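Local coordinates for antifreeze protein (Marinomonas primoryensis, PDB 3P4G), which binds ice through anchored clathrate waters, acting as a hyperactive, calcium-dependent antifreeze protein built as a right-handed beta-helix, at residues A[40-43]-A[44-48]; A[69-72]-A[73-76]; A[261-264]-A[265-269]; A[306-310]-A[311-315]. All blocks are in the same frame, centred on the assembly; numbering follows the deposited sequence.

Interaction 1 of 4, residues A[40-43]-A[44-48]; sequences VAVT and GNVSA
V42 and V46 meet across a corner of the right-handed beta-helix, where the chain leaves strand 39-42 and bends through T43 to N45 on its way to strand 50-51. The contact is local, between side chains four residues apart, and shows a general device of solenoids: a coil turns with its apolar residues directed into the interior.

Carbon meets carbon lightly here. CG1 of V42 lies 4.2 Å from CG2 of V46, an easy van der Waals distance. In V42 the CG1 methyl stands anti to the backbone N (chi1 180°), which carries it forward from the strand into the hollow of the bend. Both valines are buried and rest on I61 of strand 58-61 in the next coil, while F25 of strand 24-25 packs on V42 from the coil before.

A second kind of contact sets the same methyl against main-chain oxygens. CG1 of V42 is 3.4 Å from O of G44 and 3.7 Å from O of N45, so one branch fills the inside of the turn that these peptides describe.

Polar groups work outward, between coils rather than within the bend. OD1 of N45 accepts from the backbone N of N64, and OG of S47 is hydrogen-bonded to OE1 of E66, both in the following coil. T43 reaches back instead, to D26: its OG1 passes 3.3 Å from N of G44 at an angle too poor for a bond, and is hydrogen-bonded to the carboxylate OD1 of D26.

Interaction 2 of 4, residues A[69-72]-A[73-76]; sequences LVAA and NVAV
V70 leans on V74 just before a reverse turn in the long loop between strands 58-61 and 77-78, a longer loop than most of the beta-helix has at this place. Its CG2 does most of the touching. With CG1 anti to the carbonyl carbon (chi1 -63°), CG2 falls between the backbone N and the carbonyl carbon and comes within 3.8 Å of CB of V74 and 3.3 Å of O of V74, the two side chains meeting at a slant. CB of V70 adds a contact of 3.9 Å with CG1 of V74. The same CG2 reaches past V74 to CG2 of V76, 4.2 Å away, and T49 lies against V70 from the preceding coil. V76 itself is buried, resting on V65 and V68.

A71 opens a type II beta turn that V74 closes. N of V74 donates to O of A71 over 3.1 Å with an N-H...O angle of 158°, the donor standing above the carbonyl plane. Alongside this bond CB of A71 touches CG2 of V74 at 3.8 Å, so backbone and methyls close the turn together.

A72 occupies the second position of the turn, and N73 follows in the third with the positive phi (68°) that this turn type requires and that asparagine tolerates better than most residues. O of N73 accepts from NZ of K95, tying the bend to the next coil.

The chemistry is modest, one main-chain bond and a few methyl contacts, consistent with a largely exposed turn set by its backbone bond and the positive phi of N73, with the methyl contacts added alongside.

Interaction 3 of 4, residues A[261-264]-A[265-269]; sequences LIVE and HELHG
V263 packs on L267 in a local, mainly apolar contact at a corner of the right-handed beta-helix, just where strand 260-263 gives way to the loop leading to strand 270-272. CG2 of V263 lies 3.9 Å from CB of L267, and the two side chains cross at about a right angle. The valine is turned off a staggered position (chi1 28°), a less favourable rotation that sets CG2 also 3.4 Å from O of H265. Both residues are buried against L282 of the next coil, and R299 and V300 of helix 294-300 cover L267.

A water spans the bend where the backbone groups do not meet directly. It donates to O of V263 at 2.8 Å and to O of H265 at 2.9 Å, bridging two carbonyls on either side of E264. The turn is further fixed from outside: the hydroxyl of Y285 is hydrogen-bonded to N of L267, and the ring of H265 stacks with that of F284. E264 points its carboxylate back to the preceding coil, with OE2 in a salt bridge to R241 and OE1 taking a bond from Q243.

On the loop itself a histidine and a carboxylate pair up two residues apart. NE2 of H268 donates to OE1 of E266 over 2.8 Å in a nearly straight bond (169°), with the oxygen in the imidazole plane and met on its anti side.

Interaction 4 of 4, residues A[306-310]-A[311-315]; sequences IRVSD and GVVKG
I306 and V313 form the tight part of a beta hairpin that ends the beta-helix, in which strand 305-308 is the last parallel rung and 311-314 folds back on it. Their CG2 atoms are 3.5 Å apart, closer than usual van der Waals contact. CD1 of I306 lies 3.7 Å from CD of K314, whose extended chain runs on until NZ reaches O of F303. Y290 of helix 287-290 packs on both I306 and V313. At I306, an alanine here would take away CG2 and CD1, and CG2 of V313 and CD of K314 would probably lose their closest carbon partners, leaving a gap on the side of Y290.

The backbone is gripped as firmly here. V313 and K314 both face I306 in a classic beta bulge, and O of I306 accepts from N of V313 (3.0 Å, 165°) and from N of K314 (3.3 Å, in the carbonyl plane). N of I306 in turn donates to O of K314 at 2.9 Å.

Towards the type I turn from V308 to G311, with D310 exposed to solvent, the hold slackens. N of V308 still donates to O of G311 at 2.8 Å, but the return bond, from N of G311 to O of V308, is weak at 3.5 Å. G311 has a phi of 156°, where a CB would clash with O of D310. On the other sheet face, CG2 of V312 lies over one face of the R307 guanidinium, whose NE donates to O of A318.

The chemistry implies a division of labour: main-chain bonds set the bulge, apolar carbons pack on the side of helix 287-290, and the two cationic ends are spent on backbone carbonyls.

Followed from the N terminus, the four contacts come in series, none enclosing or crossing another; interactions 2 and 4 close turns, while 1 and 3 round corners after a strand. Interaction 1 lies in an early coil; interaction 2 closes a bend in the long loop of the next, its centre about 17 Å away, and the two meet where O of A48 lies 4.1 Å from CG1 of V76. Interaction 3 lies beyond the chain's centre, about 53 Å from interaction 1 between centres, at a comparable corner following a strand of the same stack. Interaction 4 closes the terminal hairpin, its centre about 14 Å from that of interaction 3, without touching it. Together they mark both ends of the solenoid.

Interaction 1 of 4, residues A[40-43]-A[44-48]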
ATOM      1  N   VAL A  40      23.725 -20.347   4.565  1.00 13.95           N
ATOM      2  CA  VAL A  40      24.757 -19.611   3.842  1.00 14.13           C
ATOM      3  C   VAL A  40      25.036 -18.329   4.593  1.00 14.86           C
ATOM      4  O   VAL A  40      24.115 -17.541   4.831  1.00 14.91           O
ATOM      5  CB  VAL A  40      24.330 -19.339   2.383  1.00 13.71           C
ATOM      6  CG1 VAL A  40      25.440 -18.501   1.586  1.00 14.76           C
ATOM      7  CG2 VAL A  40      24.039 -20.655   1.678  1.00 13.62           C
ATOM      8  N   ALA A  41      26.309 -18.116   4.972  1.00 15.68           N
ATOM      9  CA  ALA A  41      26.710 -16.912   5.673  1.00 16.71           C
ATOM     10  C   ALA A  41      27.719 -16.189   4.816  1.00 16.93           C
ATOM     11  O   ALA A  41      28.797 -16.748   4.541  1.00 19.03           O
ATOM     12  CB  ALA A  41      27.373 -17.287   7.049  1.00 18.02           C
ATOM     13  N   VAL A  42      27.385 -14.981   4.389  1.00 15.94           N
ATOM     14  CA  VAL A  42      28.281 -14.126   3.580  1.00 15.24           C
ATOM     15  C   VAL A  42      28.613 -12.848   4.383  1.00 16.08           C
ATOM     16  O   VAL A  42      27.737 -12.033   4.673  1.00 14.23           O
ATOM     17  CB  VAL A  42      27.623 -13.758   2.199  1.00 16.16           C
ATOM     18  CG1 VAL A  42      28.566 -12.864   1.361  1.00 14.72           C
ATOM     19  CG2 VAL A  42      27.207 -15.040   1.438  1.00 13.15           C
ATOM     20  N   THR A  43      29.876 -12.672   4.783  1.00 17.96           N
ATOM     21  CA  THR A  43      30.238 -11.487   5.577  1.00 18.48           C
ATOM     22  C   THR A  43      30.452 -10.260   4.677  1.00 18.71           C
ATOM     23  O   THR A  43      30.406  -9.128   5.164  1.00 19.40           O
ATOM     24  CB  THR A  43      31.522 -11.687   6.428  1.00 19.39           C
ATOM     25  OG1 THR A  43      32.582 -12.061   5.564  1.00 20.66           O
ATOM     26  CG2 THR A  43      31.348 -12.781   7.461  1.00 21.86           C
ATOM     27  N   GLY A  44      30.684 -10.471   3.377  1.00 17.56           N
ATOM     28  CA  GLY A  44      30.858  -9.367   2.430  1.00 18.14           C
ATOM     29  C   GLY A  44      29.744  -9.256   1.399  1.00 18.39           C
ATOM     30  O   GLY A  44      28.576  -9.497   1.708  1.00 17.34           O
ATOM     31  N   ASN A  45      30.098  -8.935   0.163  1.00 18.24           N
ATOM     32  CA  ASN A  45      29.080  -8.745  -0.882  1.00 16.65           C
ATOM     33  C   ASN A  45      28.787 -10.055  -1.660  1.00 16.83           C
ATOM     34  O   ASN A  45      29.619 -11.011  -1.685  1.00 16.83           O
ATOM     35  CB  ASN A  45      29.493  -7.602  -1.808  1.00 17.09           C
ATOM     36  CG  ASN A  45      29.681  -6.268  -1.058  1.00 17.51           C
ATOM     37  OD1 ASN A  45      28.808  -5.844  -0.311  1.00 15.93           O
ATOM     38  ND2 ASN A  45      30.821  -5.605  -1.269  1.00 19.63           N
ATOM     39  N   VAL A  46      27.594 -10.095  -2.257  1.00 15.51           N
ATOM     40  CA  VAL A  46      27.232 -11.109  -3.229  1.00 14.69           C
ATOM     41  C   VAL A  46      27.475 -10.579  -4.654  1.00 14.70           C
ATOM     42  O   VAL A  46      26.778  -9.685  -5.117  1.00 14.11           O
ATOM     43  CB  VAL A  46      25.771 -11.583  -3.013  1.00 13.94           C
ATOM     44  CG1 VAL A  46      25.245 -12.441  -4.188  1.00 15.64           C
ATOM     45  CG2 VAL A  46      25.660 -12.338  -1.688  1.00 14.36           C
ATOM     46  N   SER A  47      28.459 -11.156  -5.362  1.00 15.16           N
ATOM     47  CA  SER A  47      28.823 -10.681  -6.685  1.00 15.41           C
ATOM     48  C   SER A  47      28.665 -11.748  -7.725  1.00 15.03           C
ATOM     49  O   SER A  47      29.183 -11.584  -8.825  1.00 16.36           O
ATOM     50  CB  SER A  47      30.274 -10.187  -6.701  1.00 16.74           C
ATOM     51  OG  SER A  47      30.474  -9.251  -5.663  1.00 20.16           O
ATOM     52  N   ALA A  48      27.946 -12.827  -7.398  1.00 14.10           N
ATOM     53  CA  ALA A  48      27.520 -13.805  -8.435  1.00 13.78           C
ATOM     54  C   ALA A  48      26.146 -14.311  -8.066  1.00 13.20           C
ATOM     55  O   ALA A  48      25.647 -14.048  -6.978  1.00 12.33           O
ATOM     56  CB  ALA A  48      28.481 -14.993  -8.524  1.00 14.37           C
TER

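Interaction 2 of 4, residues A[69-72]-A[73-76]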
ATOM      1  N   LEU A  69      25.318  -9.240 -13.649  1.00 19.24           N
ATOM      2  CA  LEU A  69      24.783  -9.333 -14.999  1.00 21.36           C
ATOM      3  C   LEU A  69      24.057 -10.659 -15.183  1.00 20.56           C
ATOM      4  O   LEU A  69      24.682 -11.712 -15.110  1.00 21.84           O
ATOM      5  CB  LEU A  69      25.893  -9.167 -16.055  1.00 22.36           C
ATOM      6  CG  LEU A  69      25.352  -9.256 -17.495  1.00 24.46           C
ATOM      7  CD1 LEU A  69      24.401  -8.073 -17.801  1.00 29.16           C
ATOM      8  CD2 LEU A  69      26.517  -9.327 -18.472  1.00 28.25           C
ATOM      9  N   VAL A  70      22.739 -10.582 -15.381  1.00 20.60           N
ATOM     10  CA  VAL A  70      21.890 -11.734 -15.736  1.00 18.68           C
ATOM     11  C   VAL A  70      20.910 -11.321 -16.841  1.00 20.01           C
ATOM     12  O   VAL A  70      20.742 -10.115 -17.117  1.00 18.96           O
ATOM     13  CB  VAL A  70      21.151 -12.338 -14.517  1.00 19.07           C
ATOM     14  CG1 VAL A  70      22.168 -12.877 -13.513  1.00 17.39           C
ATOM     15  CG2 VAL A  70      20.221 -11.301 -13.839  1.00 14.28           C
ATOM     16  N   ALA A  71      20.317 -12.302 -17.534  1.00 17.90           N
ATOM     17  CA  ALA A  71      19.313 -11.983 -18.556  1.00 18.17           C
ATOM     18  C   ALA A  71      18.118 -11.239 -17.933  1.00 16.33           C
ATOM     19  O   ALA A  71      17.930 -11.230 -16.723  1.00 16.06           O
ATOM     20  CB  ALA A  71      18.837 -13.264 -19.251  1.00 17.04           C
ATOM     21  N   ALA A  72      17.296 -10.627 -18.760  1.00 17.68           N
ATOM     22  CA  ALA A  72      16.153  -9.894 -18.284  1.00 16.31           C
ATOM     23  C   ALA A  72      15.292 -10.767 -17.371  1.00 16.33           C
ATOM     24  O   ALA A  72      15.049 -11.909 -17.698  1.00 15.81           O
ATOM     25  CB  ALA A  72      15.360  -9.402 -19.461  1.00 17.86           C
ATOM     26  N   ASN A  73      14.886 -10.236 -16.213  1.00 14.48           N
ATOM     27  CA  ASN A  73      13.973 -10.869 -15.245  1.00 15.66           C
ATOM     28  C   ASN A  73      14.512 -12.092 -14.529  1.00 14.09           C
ATOM     29  O   ASN A  73      13.744 -12.782 -13.803  1.00 14.69           O
ATOM     30  CB  ASN A  73      12.565 -11.134 -15.792  1.00 15.17           C
ATOM     31  CG  ASN A  73      11.979  -9.922 -16.448  1.00 19.13           C
ATOM     32  OD1 ASN A  73      11.872  -8.896 -15.826  1.00 20.47           O
ATOM     33  ND2 ASN A  73      11.682 -10.014 -17.769  1.00 20.03           N
ATOM     34  N   VAL A  74      15.803 -12.347 -14.712  1.00 12.81           N
ATOM     35  CA  VAL A  74      16.467 -13.450 -13.998  1.00 13.47           C
ATOM     36  C   VAL A  74      16.869 -13.026 -12.579  1.00 12.93           C
ATOM     37  O   VAL A  74      17.315 -11.903 -12.379  1.00 13.41           O
ATOM     38  CB  VAL A  74      17.676 -14.008 -14.768  1.00 15.02           C
ATOM     39  CG1 VAL A  74      18.429 -15.049 -13.944  1.00 16.04           C
ATOM     40  CG2 VAL A  74      17.192 -14.623 -16.103  1.00 15.54           C
ATOM     41  N   ALA A  75      16.717 -13.918 -11.593  1.00 11.74           N
ATOM     42  CA  ALA A  75      17.056 -13.554 -10.212  1.00 11.54           C
ATOM     43  C   ALA A  75      18.566 -13.659 -10.032  1.00 11.84           C
ATOM     44  O   ALA A  75      19.181 -14.605 -10.533  1.00 11.91           O
ATOM     45  CB  ALA A  75      16.350 -14.538  -9.202  1.00 12.27           C
ATOM     46  N   VAL A  76      19.164 -12.709  -9.323  1.00 10.89           N
ATOM     47  CA  VAL A  76      20.531 -12.850  -8.847  1.00 12.58           C
ATOM     48  C   VAL A  76      20.563 -13.796  -7.633  1.00 12.88           C
ATOM     49  O   VAL A  76      21.416 -14.718  -7.562  1.00 14.38           O
ATOM     50  CB  VAL A  76      21.126 -11.476  -8.500  1.00 12.17           C
ATOM     51  CG1 VAL A  76      22.505 -11.618  -7.867  1.00 14.14           C
ATOM     52  CG2 VAL A  76      21.185 -10.604  -9.815  1.00 11.94           C
TER

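Interaction 3 of 4, residues A[261-264]-A[265-269]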
ATOM      1  N   LEU A 261     -19.212   9.650   3.569  1.00  6.35           N
ATOM      2  CA  LEU A 261     -18.028  10.522   3.540  1.00  6.41           C
ATOM      3  C   LEU A 261     -18.042  11.399   4.787  1.00  6.67           C
ATOM      4  O   LEU A 261     -18.992  12.122   5.056  1.00  7.91           O
ATOM      5  CB  LEU A 261     -18.039  11.400   2.278  1.00  6.63           C
ATOM      6  CG  LEU A 261     -16.914  12.452   2.252  1.00  6.87           C
ATOM      7  CD1 LEU A 261     -15.525  11.781   2.230  1.00  7.62           C
ATOM      8  CD2 LEU A 261     -17.090  13.250   0.938  1.00  7.12           C
ATOM      9  N   ILE A 262     -17.001  11.266   5.576  1.00  6.60           N
ATOM     10  CA  ILE A 262     -16.780  12.132   6.730  1.00  7.82           C
ATOM     11  C   ILE A 262     -15.663  13.093   6.458  1.00  9.09           C
ATOM     12  O   ILE A 262     -14.534  12.692   6.193  1.00  8.45           O
ATOM     13  CB  ILE A 262     -16.485  11.311   7.993  1.00  9.33           C
ATOM     14  CG1 ILE A 262     -17.709  10.434   8.300  1.00 12.40           C
ATOM     15  CG2 ILE A 262     -16.275  12.233   9.264  1.00  9.41           C
ATOM     16  CD1 ILE A 262     -17.366   9.342   9.143  1.00 19.16           C
ATOM     17  N   VAL A 263     -15.989  14.381   6.560  1.00  9.94           N
ATOM     18  CA  VAL A 263     -14.998  15.426   6.279  1.00 12.12           C
ATOM     19  C   VAL A 263     -14.863  16.236   7.534  1.00 12.19           C
ATOM     20  O   VAL A 263     -15.808  16.923   7.964  1.00 11.67           O
ATOM     21  CB  VAL A 263     -15.350  16.233   4.980  1.00 14.76           C
ATOM     22  CG1 VAL A 263     -16.780  16.258   4.742  1.00 18.50           C
ATOM     23  CG2 VAL A 263     -14.803  17.612   4.936  1.00 16.69           C
ATOM     24  N   GLU A 264     -13.662  16.202   8.120  1.00 11.69           N
ATOM     25  CA  GLU A 264     -13.501  16.822   9.430  1.00 12.27           C
ATOM     26  C   GLU A 264     -13.057  18.304   9.387  1.00 12.65           C
ATOM     27  O   GLU A 264     -13.020  18.963  10.427  1.00 13.83           O
ATOM     28  CB  GLU A 264     -12.527  16.003  10.276  1.00 12.74           C
ATOM     29  CG  GLU A 264     -12.969  14.563  10.497  1.00 13.11           C
ATOM     30  CD  GLU A 264     -12.047  13.791  11.453  1.00 17.84           C
ATOM     31  OE1 GLU A 264     -11.121  14.379  12.029  1.00 18.25           O
ATOM     32  OE2 GLU A 264     -12.253  12.568  11.644  1.00 19.64           O
ATOM     33  N   HIS A 265     -12.684  18.806   8.204  1.00 12.36           N
ATOM     34  CA  HIS A 265     -12.113  20.152   8.078  1.00 12.94           C
ATOM     35  C   HIS A 265     -12.751  20.876   6.857  1.00 12.50           C
ATOM     36  O   HIS A 265     -13.894  20.552   6.472  1.00 11.04           O
ATOM     37  CB  HIS A 265     -10.558  20.015   8.050  1.00 14.59           C
ATOM     38  CG  HIS A 265      -9.855  21.216   8.594  1.00 14.18           C
ATOM     39  ND1 HIS A 265      -9.712  22.388   7.870  1.00 16.22           N
ATOM     40  CD2 HIS A 265      -9.341  21.469   9.822  1.00 19.76           C
ATOM     41  CE1 HIS A 265      -9.109  23.299   8.625  1.00 21.66           C
ATOM     42  NE2 HIS A 265      -8.832  22.751   9.795  1.00 19.92           N
ATOM     43  N   GLU A 266     -12.069  21.853   6.277  1.00 12.53           N
ATOM     44  CA  GLU A 266     -12.577  22.599   5.129  1.00 12.23           C
ATOM     45  C   GLU A 266     -12.846  21.680   3.957  1.00 12.36           C
ATOM     46  O   GLU A 266     -12.107  20.724   3.716  1.00 12.92           O
ATOM     47  CB  GLU A 266     -11.556  23.669   4.689  1.00 12.88           C
ATOM     48  CG  GLU A 266     -11.429  24.802   5.674  1.00 14.85           C
ATOM     49  CD  GLU A 266     -10.247  25.703   5.403  1.00 23.29           C
ATOM     50  OE1 GLU A 266      -9.866  25.890   4.237  1.00 21.22           O
ATOM     51  OE2 GLU A 266      -9.719  26.234   6.388  1.00 24.72           O
ATOM     52  N   LEU A 267     -13.903  21.994   3.207  1.00 11.95           N
ATOM     53  CA  LEU A 267     -14.252  21.217   2.031  1.00 11.07           C
ATOM     54  C   LEU A 267     -14.396  22.140   0.818  1.00 12.30           C
ATOM     55  O   LEU A 267     -15.436  22.818   0.652  1.00 11.58           O
ATOM     56  CB  LEU A 267     -15.566  20.404   2.255  1.00 11.48           C
ATOM     57  CG  LEU A 267     -15.966  19.571   1.046  1.00 10.46           C
ATOM     58  CD1 LEU A 267     -14.887  18.448   0.800  1.00 11.10           C
ATOM     59  CD2 LEU A 267     -17.359  18.937   1.272  1.00 14.10           C
ATOM     60  N   HIS A 268     -13.339  22.195   0.009  1.00 11.78           N
ATOM     61  CA  HIS A 268     -13.368  23.039  -1.196  1.00 13.24           C
ATOM     62  C   HIS A 268     -13.546  22.230  -2.467  1.00 12.07           C
ATOM     63  O   HIS A 268     -13.897  22.812  -3.516  1.00 14.36           O
ATOM     64  CB  HIS A 268     -12.111  23.896  -1.287  1.00 13.84           C
ATOM     65  CG  HIS A 268     -11.912  24.759  -0.086  1.00 16.98           C
ATOM     66  ND1 HIS A 268     -12.627  25.915   0.123  1.00 21.60           N
ATOM     67  CD2 HIS A 268     -11.131  24.597   1.008  1.00 16.82           C
ATOM     68  CE1 HIS A 268     -12.270  26.456   1.276  1.00 21.56           C
ATOM     69  NE2 HIS A 268     -11.366  25.676   1.835  1.00 21.18           N
ATOM     70  N   GLY A 269     -13.271  20.926  -2.383  1.00 11.77           N
ATOM     71  CA  GLY A 269     -13.178  20.081  -3.590  1.00 10.29           C
ATOM     72  C   GLY A 269     -14.489  19.503  -4.059  1.00 12.06           C
ATOM     73  O   GLY A 269     -15.535  19.820  -3.510  1.00 11.79           O
TER
HETATM   74  O   HOH W   1     -16.435  19.536   7.296  1.00  5.66           O

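Interaction 4 of 4, residues A[306-310]-A[311-315]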
ATOM      1  N   ILE A 306     -27.224  14.628   4.870  1.00  8.92           N
ATOM      2  CA  ILE A 306     -26.185  15.621   5.146  1.00  9.13           C
ATOM      3  C   ILE A 306     -26.290  16.052   6.593  1.00 10.60           C
ATOM      4  O   ILE A 306     -27.315  16.599   7.010  1.00 11.85           O
ATOM      5  CB  ILE A 306     -26.240  16.899   4.233  1.00  9.43           C
ATOM      6  CG1 ILE A 306     -26.253  16.515   2.749  1.00  9.53           C
ATOM      7  CG2 ILE A 306     -25.045  17.855   4.565  1.00 10.73           C
ATOM      8  CD1 ILE A 306     -26.539  17.772   1.790  1.00 11.05           C
ATOM      9  N   ARG A 307     -25.245  15.762   7.358  1.00  9.90           N
ATOM     10  CA  ARG A 307     -25.182  16.214   8.749  1.00 11.11           C
ATOM     11  C   ARG A 307     -24.110  17.293   8.859  1.00 12.32           C
ATOM     12  O   ARG A 307     -23.076  17.193   8.221  1.00 12.52           O
ATOM     13  CB  ARG A 307     -24.864  15.018   9.686  1.00 12.20           C
ATOM     14  CG  ARG A 307     -24.625  15.472  11.154  1.00 13.18           C
ATOM     15  CD  ARG A 307     -24.490  14.313  12.103  1.00 15.03           C
ATOM     16  NE  ARG A 307     -25.726  13.510  12.216  1.00 14.06           N
ATOM     17  CZ  ARG A 307     -26.779  13.809  12.976  1.00 17.81           C
ATOM     18  NH1 ARG A 307     -26.802  14.915  13.723  1.00 17.03           N
ATOM     19  NH2 ARG A 307     -27.817  12.977  13.013  1.00 17.08           N
ATOM     20  N   VAL A 308     -24.365  18.337   9.652  1.00 13.01           N
ATOM     21  CA  VAL A 308     -23.332  19.371   9.924  1.00 13.92           C
ATOM     22  C   VAL A 308     -22.972  19.314  11.401  1.00 15.15           C
ATOM     23  O   VAL A 308     -23.433  18.409  12.104  1.00 14.26           O
ATOM     24  CB  VAL A 308     -23.764  20.775   9.413  1.00 15.00           C
ATOM     25  CG1 VAL A 308     -23.919  20.759   7.879  1.00 15.72           C
ATOM     26  CG2 VAL A 308     -25.076  21.236  10.063  1.00 16.83           C
ATOM     27  N   SER A 309     -22.157  20.257  11.897  1.00 15.32           N
ATOM     28  CA  SER A 309     -21.580  20.035  13.248  1.00 17.06           C
ATOM     29  C   SER A 309     -22.619  20.051  14.361  1.00 18.21           C
ATOM     30  O   SER A 309     -22.434  19.416  15.423  1.00 19.01           O
ATOM     31  CB  SER A 309     -20.498  21.071  13.556  1.00 17.52           C
ATOM     32  OG  SER A 309     -21.101  22.344  13.675  1.00 18.31           O
ATOM     33  N   ASP A 310     -23.693  20.807  14.143  1.00 18.23           N
ATOM     34  CA  ASP A 310     -24.704  21.016  15.172  1.00 20.19           C
ATOM     35  C   ASP A 310     -26.114  20.606  14.722  1.00 19.87           C
ATOM     36  O   ASP A 310     -27.126  21.129  15.215  1.00 21.02           O
ATOM     37  CB  ASP A 310     -24.670  22.472  15.676  1.00 19.88           C
ATOM     38  CG  ASP A 310     -25.001  23.509  14.572  1.00 22.05           C
ATOM     39  OD1 ASP A 310     -24.983  23.161  13.364  1.00 18.71           O
ATOM     40  OD2 ASP A 310     -25.308  24.675  14.932  1.00 23.33           O
ATOM     41  N   GLY A 311     -26.193  19.685  13.771  1.00 19.13           N
ATOM     42  CA  GLY A 311     -27.517  19.125  13.421  1.00 18.15           C
ATOM     43  C   GLY A 311     -27.597  18.564  12.019  1.00 17.11           C
ATOM     44  O   GLY A 311     -26.586  18.352  11.392  1.00 16.40           O
ATOM     45  N   VAL A 312     -28.818  18.341  11.542  1.00 16.74           N
ATOM     46  CA  VAL A 312     -29.075  17.700  10.260  1.00 15.64           C
ATOM     47  C   VAL A 312     -29.629  18.743   9.282  1.00 15.99           C
ATOM     48  O   VAL A 312     -30.506  19.553   9.662  1.00 15.98           O
ATOM     49  CB  VAL A 312     -30.124  16.563  10.412  1.00 16.51           C
ATOM     50  CG1 VAL A 312     -30.534  16.022   9.032  1.00 15.41           C
ATOM     51  CG2 VAL A 312     -29.564  15.448  11.288  1.00 17.79           C
ATOM     52  N   VAL A 313     -29.130  18.749   8.047  1.00 14.75           N
ATOM     53  CA  VAL A 313     -29.637  19.687   7.035  1.00 14.99           C
ATOM     54  C   VAL A 313     -30.336  19.012   5.866  1.00 14.18           C
ATOM     55  O   VAL A 313     -31.080  19.652   5.108  1.00 15.58           O
ATOM     56  CB  VAL A 313     -28.575  20.719   6.549  1.00 14.33           C
ATOM     57  CG1 VAL A 313     -28.164  21.633   7.731  1.00 17.98           C
ATOM     58  CG2 VAL A 313     -27.387  20.011   5.929  1.00 15.22           C
ATOM     59  N   LYS A 314     -30.163  17.701   5.761  1.00 13.47           N
ATOM     60  CA  LYS A 314     -30.816  16.948   4.674  1.00 12.57           C
ATOM     61  C   LYS A 314     -30.949  15.475   5.013  1.00 11.71           C
ATOM     62  O   LYS A 314     -30.010  14.865   5.521  1.00 10.90           O
ATOM     63  CB  LYS A 314     -30.027  17.112   3.350  1.00 11.72           C
ATOM     64  CG  LYS A 314     -30.680  16.386   2.194  1.00 11.62           C
ATOM     65  CD  LYS A 314     -29.985  16.633   0.849  1.00 12.38           C
ATOM     66  CE  LYS A 314     -30.650  15.855  -0.273  1.00 15.12           C
ATOM     67  NZ  LYS A 314     -29.886  16.076  -1.560  1.00 14.95           N
ATOM     68  N   GLY A 315     -32.120  14.890   4.775  1.00 11.88           N
ATOM     69  CA  GLY A 315     -32.242  13.448   4.903  1.00 11.34           C
ATOM     70  C   GLY A 315     -32.262  12.967   6.330  1.00 12.42           C
ATOM     71  O   GLY A 315     -32.713  13.681   7.244  1.00 13.48           O
TER